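Local coordinates for protein aromatic-amino-acid:2-oxoglutarate transaminase (Candida albicans, PDB 6HND) that probably transfers amino groups from aromatic amino acids, and perhaps 2-aminoadipate, to 2-oxo acids, using pyridoxal 5'-phosphate as cofactor, at residues A13-V18 with A173-L178; G49-D54 with G127-A132; R114-T117 with I122-A125; N159-T164 with A361-S366. All coordinates share one frame; numbering follows the deposited sequence.

Interaction 1. Residues A13-V18 with A173-L178; sequences AGRTSV and AADVFL
R15 and D175 meet in an end-on, two-nitrogen salt bridge. It ties the N-terminal arm of this class I aminotransferase to the last turn of helix 166-177, which packs against the mixed sheet of the large PLP-binding domain. NH1 of R15 donates to OD2 of D175 at 2.8 Å, and NH2 of R15 donates to OD1 of D175 at the same 2.8 Å. Both oxygens are reached on their syn side, but the fork is twisted, with guanidinium and carboxylate planes 33° apart. The NH2 bond lies in the guanidinium plane and is nearly straight (169° at the hydrogen), whereas OD2 sits tilted from that plane and its bond is more bent, at 154°. The two side chains come from opposite directions, R15 stretched out from CG to NE.

The helix side is the tight one. D175 is buried, and Y365 of helix 356-369 packs against both partners of the bridge. S9, earlier in the arm, bonds the backbone of D175, so the arm grips this helix end at more than one point. The other side is loose. Beyond R15 the chain turns off into T16, S17 and V18, all exposed, the last two poorly ordered and followed by a gap in the model. T16 does find one anchor there, its O taking a hydrogen bond from R196 of the second subunit.

The carboxylate also has a second arginine, which would probably keep it ionised: OD1 of D175, already held by NH2 of R15, is bridged by NE of R11 as well.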
loop_
_atom_site.group_PDB
_atom_site.type_symbol
_atom_site.label_atom_id
_atom_site.label_comp_id
_atom_site.label_asym_id
_atom_site.label_seq_id
_atom_site.Cartn_x
_atom_site.Cartn_y
_atom_site.Cartn_z
ATOM N N ALA B 13 10.408 0.193 -17.525
ATOM C CA ALA B 13 10.070 -0.467 -18.809
ATOM C C ALA B 13 10.567 -1.915 -18.804
ATOM O O ALA B 13 9.996 -2.715 -19.558
ATOM C CB ALA B 13 10.661 0.259 -20.001
ATOM N N GLY B 14 11.635 -2.215 -18.059
ATOM C CA GLY B 14 12.230 -3.566 -17.989
ATOM C C GLY B 14 11.399 -4.552 -17.167
ATOM O O GLY B 14 11.533 -5.763 -17.381
ATOM N N ARG B 15 10.572 -4.071 -16.241
ATOM C CA ARG B 15 9.686 -4.951 -15.431
ATOM C C ARG B 15 8.722 -5.721 -16.349
ATOM O O ARG B 15 8.113 -5.094 -17.207
ATOM C CB ARG B 15 8.985 -4.099 -14.371
ATOM C CG ARG B 15 9.944 -3.577 -13.310
ATOM C CD ARG B 15 9.220 -3.224 -12.034
ATOM N NE ARG B 15 10.072 -2.395 -11.194
ATOM C CZ ARG B 15 10.078 -1.074 -11.200
ATOM N NH1 ARG B 15 9.245 -0.417 -11.993
ATOM N NH2 ARG B 15 10.900 -0.422 -10.395
ATOM N N THR B 16 8.591 -7.036 -16.168
ATOM C CA THR B 16 7.654 -7.899 -16.951
ATOM C C THR B 16 6.225 -7.803 -16.389
ATOM O O THR B 16 6.045 -7.197 -15.323
ATOM C CB THR B 16 8.090 -9.370 -16.942
ATOM O OG1 THR B 16 8.041 -9.773 -15.571
ATOM C CG2 THR B 16 9.461 -9.612 -17.546
ATOM N N SER B 17 5.248 -8.371 -17.104
ATOM C CA SER B 17 3.796 -8.383 -16.767
ATOM C C SER B 17 3.404 -9.691 -16.060
ATOM O O SER B 17 4.204 -10.652 -16.072
ATOM C CB SER B 17 2.961 -8.168 -18.011
ATOM O OG SER B 17 3.317 -6.956 -18.661
ATOM N N VAL B 18 2.207 -9.710 -15.464
ATOM C CA VAL B 18 1.593 -10.884 -14.773
ATOM C C VAL B 18 2.243 -12.178 -15.289
ATOM O O VAL B 18 1.493 -13.069 -15.741
ATOM C CB VAL B 18 0.059 -10.889 -14.952
ATOM C CG1 VAL B 18 -0.609 -9.891 -14.012
ATOM C CG2 VAL B 18 -0.370 -10.644 -16.398
ATOM N N ALA B 173 5.473 7.839 -9.819
ATOM C CA ALA B 173 5.894 8.770 -10.877
ATOM C C ALA B 173 7.413 8.869 -10.894
ATOM O O ALA B 173 7.975 8.882 -11.980
ATOM C CB ALA B 173 5.303 10.131 -10.627
ATOM N N ALA B 174 8.052 9.030 -9.740
ATOM C CA ALA B 174 9.528 9.044 -9.648
ATOM C C ALA B 174 10.062 7.749 -10.270
ATOM O O ALA B 174 10.948 7.822 -11.131
ATOM C CB ALA B 174 9.971 9.191 -8.220
ATOM N N ASP B 175 9.464 6.605 -9.942
ATOM C CA ASP B 175 9.924 5.294 -10.478
ATOM C C ASP B 175 9.775 5.260 -12.006
ATOM O O ASP B 175 10.726 4.839 -12.668
ATOM C CB ASP B 175 9.170 4.125 -9.865
ATOM C CG ASP B 175 9.575 2.805 -10.482
ATOM O OD1 ASP B 175 10.701 2.339 -10.158
ATOM O OD2 ASP B 175 8.794 2.301 -11.315
ATOM N N VAL B 176 8.632 5.681 -12.548
ATOM C CA VAL B 176 8.294 5.483 -13.980
ATOM C C VAL B 176 9.108 6.447 -14.842
ATOM O O VAL B 176 9.277 6.119 -16.036
ATOM C CB VAL B 176 6.782 5.603 -14.258
ATOM C CG1 VAL B 176 6.317 7.047 -14.456
ATOM C CG2 VAL B 176 6.389 4.782 -15.476
ATOM N N PHE B 177 9.570 7.594 -14.314
ATOM C CA PHE B 177 10.317 8.598 -15.128
ATOM C C PHE B 177 11.827 8.636 -14.819
ATOM O O PHE B 177 12.557 9.068 -15.710
ATOM C CB PHE B 177 9.701 10.000 -15.036
ATOM C CG PHE B 177 8.366 10.151 -15.716
ATOM C CD1 PHE B 177 8.198 9.806 -17.037
ATOM C CD2 PHE B 177 7.290 10.707 -15.047
ATOM C CE1 PHE B 177 6.963 9.928 -17.644
ATOM C CE2 PHE B 177 6.059 10.867 -15.668
ATOM C CZ PHE B 177 5.892 10.464 -16.963
ATOM N N LEU B 178 12.309 8.237 -13.641
ATOM C CA LEU B 178 13.723 8.492 -13.267
ATOM C C LEU B 178 14.535 7.191 -13.181
ATOM O O LEU B 178 14.269 6.358 -12.323
ATOM C CB LEU B 178 13.752 9.231 -11.931
ATOM C CG LEU B 178 13.021 10.563 -11.893
ATOM C CD1 LEU B 178 13.036 11.126 -10.482
ATOM C CD2 LEU B 178 13.607 11.545 -12.881
#

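Interaction 2. Residues G49-D54 with G127-A132; sequences GFFPID and GLQYAA. With PLP (pyridoxal-5'-phosphate), chain C.
F51 and L128 run past one another, head to tail, and the phenylalanine can be followed outward along its length. Its CB already heads for the 127-132 loop, and with CG anti to the carbonyl carbon (chi1 -56°) the ring is laid against CB and the carbonyl of L128. CD2 of F51 comes to 3.5 Å from CB of L128, and CE2 rests on that same methylene. At the tip, CZ of F51 lies 3.5 Å from O of L128, which approaches the ring obliquely. The amide of Q129 is just beyond, its NE2 4.1 Å from CZ of F51. The branch of L128 finishes the apolar patch, with its CD1 4.2 Å from CB of I53. F343 of the second subunit packs on F51 as well, so this cluster belongs to the dimer interface.

The polar work is done further along the loop. Q129 is bent at chi2 (59°), which folds its amide back so that OE1 accepts N of Y130 at 2.9 Å, in the carbonyl plane and on a lone pair, while its NE2 is held by O of P46. Y130 then reaches over to a cofactor otherwise bound by the second subunit, its OH donating to O2P of PLP at 2.6 Å. The phosphate meets the tyrosine at the ring edge. A tyrosine lent across the dimer to the PLP phosphate is familiar from aspartate aminotransferase.

No hydrogen bond joins the two segments, so L128 meets F51 and I53 by apolar packing, while the directional bonds lie with Q129 and Y130 near the cofactor.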
loop_
_atom_site.group_PDB
_atom_site.type_symbol
_atom_site.label_atom_id
_atom_site.label_comp_id
_atom_site.label_asym_id
_atom_site.label_seq_id
_atom_site.Cartn_x
_atom_site.Cartn_y
_atom_site.Cartn_z
ATOM N N GLY B 49 -18.286 -16.593 1.173
ATOM C CA GLY B 49 -18.997 -17.167 2.339
ATOM C C GLY B 49 -18.134 -17.191 3.609
ATOM O O GLY B 49 -18.699 -17.192 4.729
ATOM N N PHE B 50 -16.813 -17.235 3.446
ATOM C CA PHE B 50 -15.831 -17.219 4.544
ATOM C C PHE B 50 -15.688 -15.833 5.185
ATOM O O PHE B 50 -15.124 -15.760 6.273
ATOM C CB PHE B 50 -14.472 -17.663 4.007
ATOM C CG PHE B 50 -14.374 -19.139 3.713
ATOM C CD1 PHE B 50 -14.464 -20.068 4.739
ATOM C CD2 PHE B 50 -14.211 -19.596 2.421
ATOM C CE1 PHE B 50 -14.373 -21.430 4.481
ATOM C CE2 PHE B 50 -14.123 -20.955 2.161
ATOM C CZ PHE B 50 -14.201 -21.872 3.188
ATOM N N PHE B 51 -16.128 -14.755 4.540
ATOM C CA PHE B 51 -15.855 -13.374 5.022
ATOM C C PHE B 51 -16.734 -13.072 6.235
ATOM O O PHE B 51 -17.950 -13.267 6.177
ATOM C CB PHE B 51 -16.116 -12.339 3.931
ATOM C CG PHE B 51 -15.369 -12.519 2.643
ATOM C CD1 PHE B 51 -14.222 -13.297 2.569
ATOM C CD2 PHE B 51 -15.807 -11.870 1.503
ATOM C CE1 PHE B 51 -13.539 -13.425 1.373
ATOM C CE2 PHE B 51 -15.112 -11.989 0.310
ATOM C CZ PHE B 51 -13.977 -12.759 0.245
ATOM N N PRO B 52 -16.163 -12.562 7.349
ATOM C CA PRO B 52 -16.945 -12.246 8.541
ATOM C C PRO B 52 -18.004 -11.155 8.322
ATOM O O PRO B 52 -18.976 -11.146 9.042
ATOM C CB PRO B 52 -15.899 -11.747 9.568
ATOM C CG PRO B 52 -14.565 -12.193 9.031
ATOM C CD PRO B 52 -14.740 -12.257 7.526
ATOM N N ILE B 53 -17.793 -10.266 7.352
ATOM C CA ILE B 53 -18.608 -9.030 7.149
ATOM C C ILE B 53 -19.641 -9.321 6.070
ATOM O O ILE B 53 -19.208 -9.565 4.945
ATOM C CB ILE B 53 -17.738 -7.825 6.728
ATOM C CG1 ILE B 53 -16.721 -7.425 7.808
ATOM C CG2 ILE B 53 -18.631 -6.672 6.325
ATOM C CD1 ILE B 53 -15.662 -6.432 7.368
ATOM N N ASP B 54 -20.933 -9.262 6.415
ATOM C CA ASP B 54 -22.079 -9.509 5.494
ATOM C C ASP B 54 -22.597 -8.191 4.881
ATOM O O ASP B 54 -23.029 -8.208 3.687
ATOM C CB ASP B 54 -23.196 -10.242 6.240
ATOM C CG ASP B 54 -24.330 -10.706 5.352
ATOM O OD1 ASP B 54 -24.130 -11.678 4.610
ATOM O OD2 ASP B 54 -25.379 -10.047 5.374
ATOM N N GLY B 127 -15.609 -6.619 -3.220
ATOM C CA GLY B 127 -14.826 -5.611 -2.476
ATOM C C GLY B 127 -13.844 -6.257 -1.514
ATOM O O GLY B 127 -12.710 -5.739 -1.366
ATOM N N LEU B 128 -14.265 -7.353 -0.886
ATOM C CA LEU B 128 -13.447 -8.144 0.050
ATOM C C LEU B 128 -12.692 -9.288 -0.637
ATOM O O LEU B 128 -11.876 -9.973 0.068
ATOM C CB LEU B 128 -14.388 -8.639 1.135
ATOM C CG LEU B 128 -14.966 -7.507 1.951
ATOM C CD1 LEU B 128 -15.944 -8.029 2.980
ATOM C CD2 LEU B 128 -13.835 -6.737 2.596
ATOM N N GLN B 129 -12.878 -9.473 -1.945
ATOM C CA GLN B 129 -12.116 -10.483 -2.732
ATOM C C GLN B 129 -10.913 -9.814 -3.417
ATOM O O GLN B 129 -10.943 -8.572 -3.592
ATOM C CB GLN B 129 -13.040 -11.152 -3.739
ATOM C CG GLN B 129 -12.406 -12.287 -4.530
ATOM C CD GLN B 129 -11.912 -13.366 -3.607
ATOM O OE1 GLN B 129 -10.763 -13.339 -3.145
ATOM N NE2 GLN B 129 -12.793 -14.303 -3.316
ATOM N N TYR B 130 -9.891 -10.622 -3.748
ATOM C CA TYR B 130 -8.761 -10.269 -4.648
ATOM C C TYR B 130 -9.326 -9.492 -5.836
ATOM O O TYR B 130 -10.370 -9.912 -6.404
ATOM C CB TYR B 130 -8.001 -11.512 -5.115
ATOM C CG TYR B 130 -7.024 -12.080 -4.104
ATOM C CD1 TYR B 130 -5.873 -11.395 -3.763
ATOM C CD2 TYR B 130 -7.252 -13.296 -3.483
ATOM C CE1 TYR B 130 -4.979 -11.894 -2.835
ATOM C CE2 TYR B 130 -6.365 -13.812 -2.556
ATOM C CZ TYR B 130 -5.209 -13.122 -2.245
ATOM O OH TYR B 130 -4.318 -13.622 -1.321
ATOM N N ALA B 131 -8.677 -8.379 -6.167
ATOM C CA ALA B 131 -9.104 -7.446 -7.233
ATOM C C ALA B 131 -7.910 -7.099 -8.141
ATOM O O ALA B 131 -6.783 -7.269 -7.726
ATOM C CB ALA B 131 -9.689 -6.222 -6.570
ATOM N N ALA B 132 -8.157 -6.588 -9.335
ATOM C CA ALA B 132 -7.098 -6.058 -10.229
ATOM C C ALA B 132 -6.311 -4.998 -9.457
ATOM O O ALA B 132 -6.943 -4.157 -8.778
ATOM C CB ALA B 132 -7.686 -5.489 -11.506
HETATM N N1 PLP C . 2.200 -16.462 0.226
HETATM C C2 PLP C . 1.478 -17.569 0.071
HETATM C C2A PLP C . 2.157 -18.879 0.319
HETATM C C3 PLP C . 0.104 -17.502 -0.254
HETATM O O3 PLP C . -0.599 -18.668 -0.360
HETATM C C4 PLP C . -0.504 -16.235 -0.455
HETATM C C4A PLP C . -1.959 -16.188 -0.720
HETATM C C5 PLP C . 0.308 -15.078 -0.300
HETATM C C6 PLP C . 1.630 -15.261 0.005
HETATM C C5A PLP C . -0.160 -13.664 -0.540
HETATM O O4P PLP C . -1.175 -13.184 0.390
HETATM P P PLP C . -1.706 -11.650 0.388
HETATM O O1P PLP C . -2.086 -11.385 1.846
HETATM O O2P PLP C . -2.902 -11.623 -0.520
HETATM O O3P PLP C . -0.573 -10.790 -0.168
#

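Interaction 3. Residues R114-T117 with I122-A125; sequences RHTT and IDLA
The H115 imidazole meets A125 obliquely, CB of A125 lying 3.9 Å from ND1 of H115. On one face the ring has CG of R114, 3.5 Å above its plane and offset toward the rim, and at the edge a water lies in its plane, while H48 makes an edge-to-face contact with it. This histidine lies in the loop that leaves strand 109-113 and doubles back to the N-cap of helix 124-127, where D123 is the capping residue.

D123 has its CG between the backbone N and the carbonyl carbon (chi1 57°), and from there the carboxylate serves both the helix start and the loop before it. It caps a backbone N just past A125, and it also holds the returning loop. OD2 of D123 accepts N of T116 at 2.9 Å through its anti lone pair, with 152° at the hydrogen. The water on the histidine edge, 2.8 Å from ND1 of H115, donates to OD2 of D123 at 2.7 Å, bridging ring and carboxylate. OD2 is also salt-bridged by R126. With all these donors gathered round it, the carboxylate is probably stabilised as the anion.

The methyl of T116 adds an apolar touch, CG2 coming to 3.7 Å from CB of D123. R114 sends its guanidinium the other way, to D54 and to the carbonyl of H48, and takes part here mainly through its backbone. Its carbonyl gives the first turn of the helix an outside acceptor: N of A125 donates to O of R114 at 2.9 Å, with 158° at the hydrogen.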
loop_
_atom_site.group_PDB
_atom_site.type_symbol
_atom_site.label_atom_id
_atom_site.label_comp_id
_atom_site.label_asym_id
_atom_site.label_seq_id
_atom_site.Cartn_x
_atom_site.Cartn_y
_atom_site.Cartn_z
ATOM N N ARG B 114 -23.638 -7.584 0.445
ATOM C CA ARG B 114 -22.782 -8.671 -0.075
ATOM C C ARG B 114 -22.790 -8.623 -1.600
ATOM O O ARG B 114 -21.694 -8.750 -2.192
ATOM C CB ARG B 114 -23.233 -10.030 0.463
ATOM C CG ARG B 114 -22.317 -11.185 0.084
ATOM C CD ARG B 114 -22.850 -12.502 0.627
ATOM N NE ARG B 114 -22.740 -12.565 2.085
ATOM C CZ ARG B 114 -21.659 -12.941 2.772
ATOM N NH1 ARG B 114 -20.562 -13.345 2.154
ATOM N NH2 ARG B 114 -21.684 -12.929 4.095
ATOM N N HIS B 115 -23.952 -8.396 -2.218
ATOM C CA HIS B 115 -24.141 -8.524 -3.692
ATOM C C HIS B 115 -24.840 -7.293 -4.248
ATOM O O HIS B 115 -25.796 -6.836 -3.606
ATOM C CB HIS B 115 -24.964 -9.772 -4.072
ATOM C CG HIS B 115 -24.354 -11.058 -3.622
ATOM N ND1 HIS B 115 -23.254 -11.608 -4.246
ATOM C CD2 HIS B 115 -24.686 -11.898 -2.612
ATOM C CE1 HIS B 115 -22.962 -12.750 -3.660
ATOM N NE2 HIS B 115 -23.801 -12.943 -2.642
ATOM N N THR B 116 -24.404 -6.840 -5.427
ATOM C CA THR B 116 -25.059 -5.762 -6.203
ATOM C C THR B 116 -24.983 -6.102 -7.689
ATOM O O THR B 116 -24.037 -6.811 -8.073
ATOM C CB THR B 116 -24.393 -4.419 -5.904
ATOM O OG1 THR B 116 -25.314 -3.400 -6.290
ATOM C CG2 THR B 116 -23.077 -4.248 -6.633
ATOM N N THR B 117 -25.924 -5.588 -8.486
ATOM C CA THR B 117 -25.885 -5.608 -9.981
ATOM C C THR B 117 -25.783 -4.171 -10.521
ATOM O O THR B 117 -25.874 -3.987 -11.754
ATOM C CB THR B 117 -27.126 -6.334 -10.522
ATOM O OG1 THR B 117 -28.274 -5.680 -9.979
ATOM C CG2 THR B 117 -27.161 -7.798 -10.137
ATOM N N ILE B 122 -19.618 -1.068 -5.818
ATOM C CA ILE B 122 -18.823 -2.274 -5.454
ATOM C C ILE B 122 -19.538 -2.954 -4.292
ATOM O O ILE B 122 -19.820 -2.264 -3.327
ATOM C CB ILE B 122 -17.372 -1.890 -5.131
ATOM C CG1 ILE B 122 -16.818 -0.935 -6.188
ATOM C CG2 ILE B 122 -16.512 -3.129 -5.003
ATOM C CD1 ILE B 122 -15.486 -0.326 -5.822
ATOM N N ASP B 123 -19.836 -4.248 -4.425
ATOM C CA ASP B 123 -20.418 -5.085 -3.352
ATOM C C ASP B 123 -19.275 -5.686 -2.519
ATOM O O ASP B 123 -18.074 -5.590 -2.939
ATOM C CB ASP B 123 -21.386 -6.122 -3.932
ATOM C CG ASP B 123 -20.799 -7.056 -4.978
ATOM O OD1 ASP B 123 -19.581 -7.243 -4.946
ATOM O OD2 ASP B 123 -21.582 -7.607 -5.806
ATOM N N LEU B 124 -19.605 -6.278 -1.375
ATOM C CA LEU B 124 -18.561 -6.841 -0.485
ATOM C C LEU B 124 -18.047 -8.173 -1.053
ATOM O O LEU B 124 -16.863 -8.487 -0.816
ATOM C CB LEU B 124 -19.109 -7.000 0.929
ATOM C CG LEU B 124 -19.562 -5.707 1.605
ATOM C CD1 LEU B 124 -20.188 -6.021 2.959
ATOM C CD2 LEU B 124 -18.406 -4.735 1.778
ATOM N N ALA B 125 -18.860 -8.919 -1.810
ATOM C CA ALA B 125 -18.415 -10.179 -2.461
ATOM C C ALA B 125 -17.174 -9.896 -3.331
ATOM O O ALA B 125 -16.174 -10.653 -3.263
ATOM C CB ALA B 125 -19.543 -10.793 -3.261
HETATM O O HOH W 1 -21.895 -10.281 -6.274
#

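Interaction 4. Residues N159-T164 with A361-S366; sequences NVFITT and AVKNYS
F161 carries the apolar contacts, its ring pushed against helix 356-369 with three helix residues around it. CG1 of V362 stands over one face, offset toward the rim and 4.2 Å from CD1 of F161. The side chain of K363 runs at about a right angle to that of F161: its CG lies in the ring plane at the edge, and its backbone comes close too, CA of K363 being 3.6 Å from CE2 of F161. With CG anti to the backbone N (chi1 -168°), the ring reaches across to the helix.

The strand, 158-163, is an outer one of the seven-stranded mixed sheet of the large domain. Helix 356-369, entered directly from neighbouring strand 350-355, runs almost parallel to it, with the segment axes 18° apart and 10.1 Å from each other at their closest.

Polar groups join in without bonding across. OG of S366 sits obliquely to the ring, 3.5 Å from CZ of F161. It turns back to its own helix, donating to O of V362 at 2.9 Å from above the carbonyl plane. That oxygen also accepts the helical bond from N of S366, 2.8 Å away. The chain of K363 leads off from the ring, and its NZ pairs with D367.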
loop_
_atom_site.group_PDB
_atom_site.type_symbol
_atom_site.label_atom_id
_atom_site.label_comp_id
_atom_site.label_asym_id
_atom_site.label_seq_id
_atom_site.Cartn_x
_atom_site.Cartn_y
_atom_site.Cartn_z
ATOM N N ASN B 159 -5.052 7.179 -19.137
ATOM C CA ASN B 159 -5.797 6.278 -18.233
ATOM C C ASN B 159 -5.553 6.683 -16.774
ATOM O O ASN B 159 -4.684 7.532 -16.509
ATOM C CB ASN B 159 -5.424 4.827 -18.560
ATOM C CG ASN B 159 -6.392 3.803 -18.021
ATOM O OD1 ASN B 159 -7.517 4.133 -17.598
ATOM N ND2 ASN B 159 -5.914 2.564 -17.984
ATOM N N VAL B 160 -6.343 6.121 -15.863
ATOM C CA VAL B 160 -6.193 6.348 -14.411
ATOM C C VAL B 160 -5.725 5.030 -13.781
ATOM O O VAL B 160 -5.870 3.983 -14.410
ATOM C CB VAL B 160 -7.491 6.924 -13.803
ATOM C CG1 VAL B 160 -7.751 8.320 -14.316
ATOM C CG2 VAL B 160 -8.716 6.081 -14.065
ATOM N N PHE B 161 -5.214 5.115 -12.556
ATOM C CA PHE B 161 -4.700 3.996 -11.733
ATOM C C PHE B 161 -4.913 4.339 -10.252
ATOM O O PHE B 161 -4.399 5.373 -9.798
ATOM C CB PHE B 161 -3.221 3.796 -12.034
ATOM C CG PHE B 161 -2.646 2.527 -11.494
ATOM C CD1 PHE B 161 -2.183 2.460 -10.193
ATOM C CD2 PHE B 161 -2.529 1.409 -12.303
ATOM C CE1 PHE B 161 -1.628 1.289 -9.707
ATOM C CE2 PHE B 161 -1.957 0.246 -11.822
ATOM C CZ PHE B 161 -1.508 0.192 -10.522
ATOM N N ILE B 162 -5.644 3.501 -9.528
ATOM C CA ILE B 162 -5.923 3.728 -8.087
ATOM C C ILE B 162 -4.605 3.548 -7.320
ATOM O O ILE B 162 -3.930 2.512 -7.520
ATOM C CB ILE B 162 -7.030 2.791 -7.582
ATOM C CG1 ILE B 162 -8.325 2.952 -8.375
ATOM C CG2 ILE B 162 -7.243 2.989 -6.086
ATOM C CD1 ILE B 162 -8.754 4.403 -8.583
ATOM N N THR B 163 -4.274 4.530 -6.471
ATOM C CA THR B 163 -3.088 4.533 -5.580
ATOM C C THR B 163 -3.517 4.518 -4.118
ATOM O O THR B 163 -4.730 4.567 -3.835
ATOM C CB THR B 163 -2.230 5.769 -5.826
ATOM O OG1 THR B 163 -3.021 6.876 -5.379
ATOM C CG2 THR B 163 -1.839 5.920 -7.284
ATOM N N THR B 164 -2.543 4.504 -3.218
ATOM C CA THR B 164 -2.806 4.575 -1.763
ATOM C C THR B 164 -2.598 6.012 -1.262
ATOM O O THR B 164 -2.434 6.177 -0.063
ATOM C CB THR B 164 -2.011 3.487 -1.036
ATOM O OG1 THR B 164 -0.601 3.570 -1.286
ATOM C CG2 THR B 164 -2.503 2.117 -1.453
ATOM N N ALA B 361 3.384 0.656 -17.006
ATOM C CA ALA B 361 4.687 0.549 -16.323
ATOM C C ALA B 361 4.460 0.736 -14.820
ATOM O O ALA B 361 5.025 -0.056 -14.059
ATOM C CB ALA B 361 5.674 1.531 -16.898
ATOM N N VAL B 362 3.617 1.683 -14.405
ATOM C CA VAL B 362 3.261 1.867 -12.963
ATOM C C VAL B 362 2.625 0.566 -12.435
ATOM O O VAL B 362 2.954 0.118 -11.281
ATOM C CB VAL B 362 2.371 3.095 -12.697
ATOM C CG1 VAL B 362 1.866 3.130 -11.268
ATOM C CG2 VAL B 362 3.086 4.400 -12.998
ATOM N N LYS B 363 1.764 -0.053 -13.226
ATOM C CA LYS B 363 1.096 -1.322 -12.846
ATOM C C LYS B 363 2.159 -2.368 -12.490
ATOM O O LYS B 363 2.030 -3.003 -11.407
ATOM C CB LYS B 363 0.166 -1.846 -13.943
ATOM C CG LYS B 363 -0.776 -2.950 -13.477
ATOM C CD LYS B 363 -0.742 -4.221 -14.303
ATOM C CE LYS B 363 -0.701 -5.494 -13.468
ATOM N NZ LYS B 363 0.368 -6.435 -13.905
ATOM N N ASN B 364 3.180 -2.538 -13.336
ATOM C CA ASN B 364 4.203 -3.591 -13.120
ATOM C C ASN B 364 4.992 -3.249 -11.854
ATOM O O ASN B 364 5.378 -4.217 -11.149
ATOM C CB ASN B 364 5.069 -3.842 -14.358
ATOM C CG ASN B 364 4.302 -4.387 -15.559
ATOM O OD1 ASN B 364 3.307 -5.094 -15.411
ATOM N ND2 ASN B 364 4.746 -4.041 -16.762
ATOM N N TYR B 365 5.237 -1.953 -11.558
ATOM C CA TYR B 365 5.927 -1.496 -10.310
ATOM C C TYR B 365 5.067 -1.834 -9.085
ATOM O O TYR B 365 5.600 -2.328 -8.081
ATOM C CB TYR B 365 6.166 0.016 -10.299
ATOM C CG TYR B 365 6.952 0.552 -9.120
ATOM C CD1 TYR B 365 8.065 -0.113 -8.636
ATOM C CD2 TYR B 365 6.605 1.743 -8.510
ATOM C CE1 TYR B 365 8.829 0.401 -7.605
ATOM C CE2 TYR B 365 7.349 2.268 -7.467
ATOM C CZ TYR B 365 8.482 1.607 -7.027
ATOM O OH TYR B 365 9.224 2.101 -5.997
ATOM N N SER B 366 3.765 -1.547 -9.152
ATOM C CA SER B 366 2.825 -1.764 -8.030
ATOM C C SER B 366 2.832 -3.248 -7.664
ATOM O O SER B 366 2.776 -3.580 -6.451
ATOM C CB SER B 366 1.472 -1.286 -8.401
ATOM O OG SER B 366 1.545 0.069 -8.781
#

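Interactions 1 and 4 are neighbours on the large domain and meet at helix 356-369, which supplies one segment of interaction 4 and packs on the salt bridge of interaction 1. The first is charged and only partly buried, where the N-terminal arm is tied down; the second is buried and mostly apolar. Interactions 2 and 3 form another pair, linked by the D54-R114 salt bridge and by L124 packing on I53, and interaction 2 lies in the dimer interface. It is buried and has no hydrogen bond across its segments, whereas interaction 3, partly exposed, relies on hydrogen bonds and a water. Among the four, interaction 2 alone contains a PLP-binding residue.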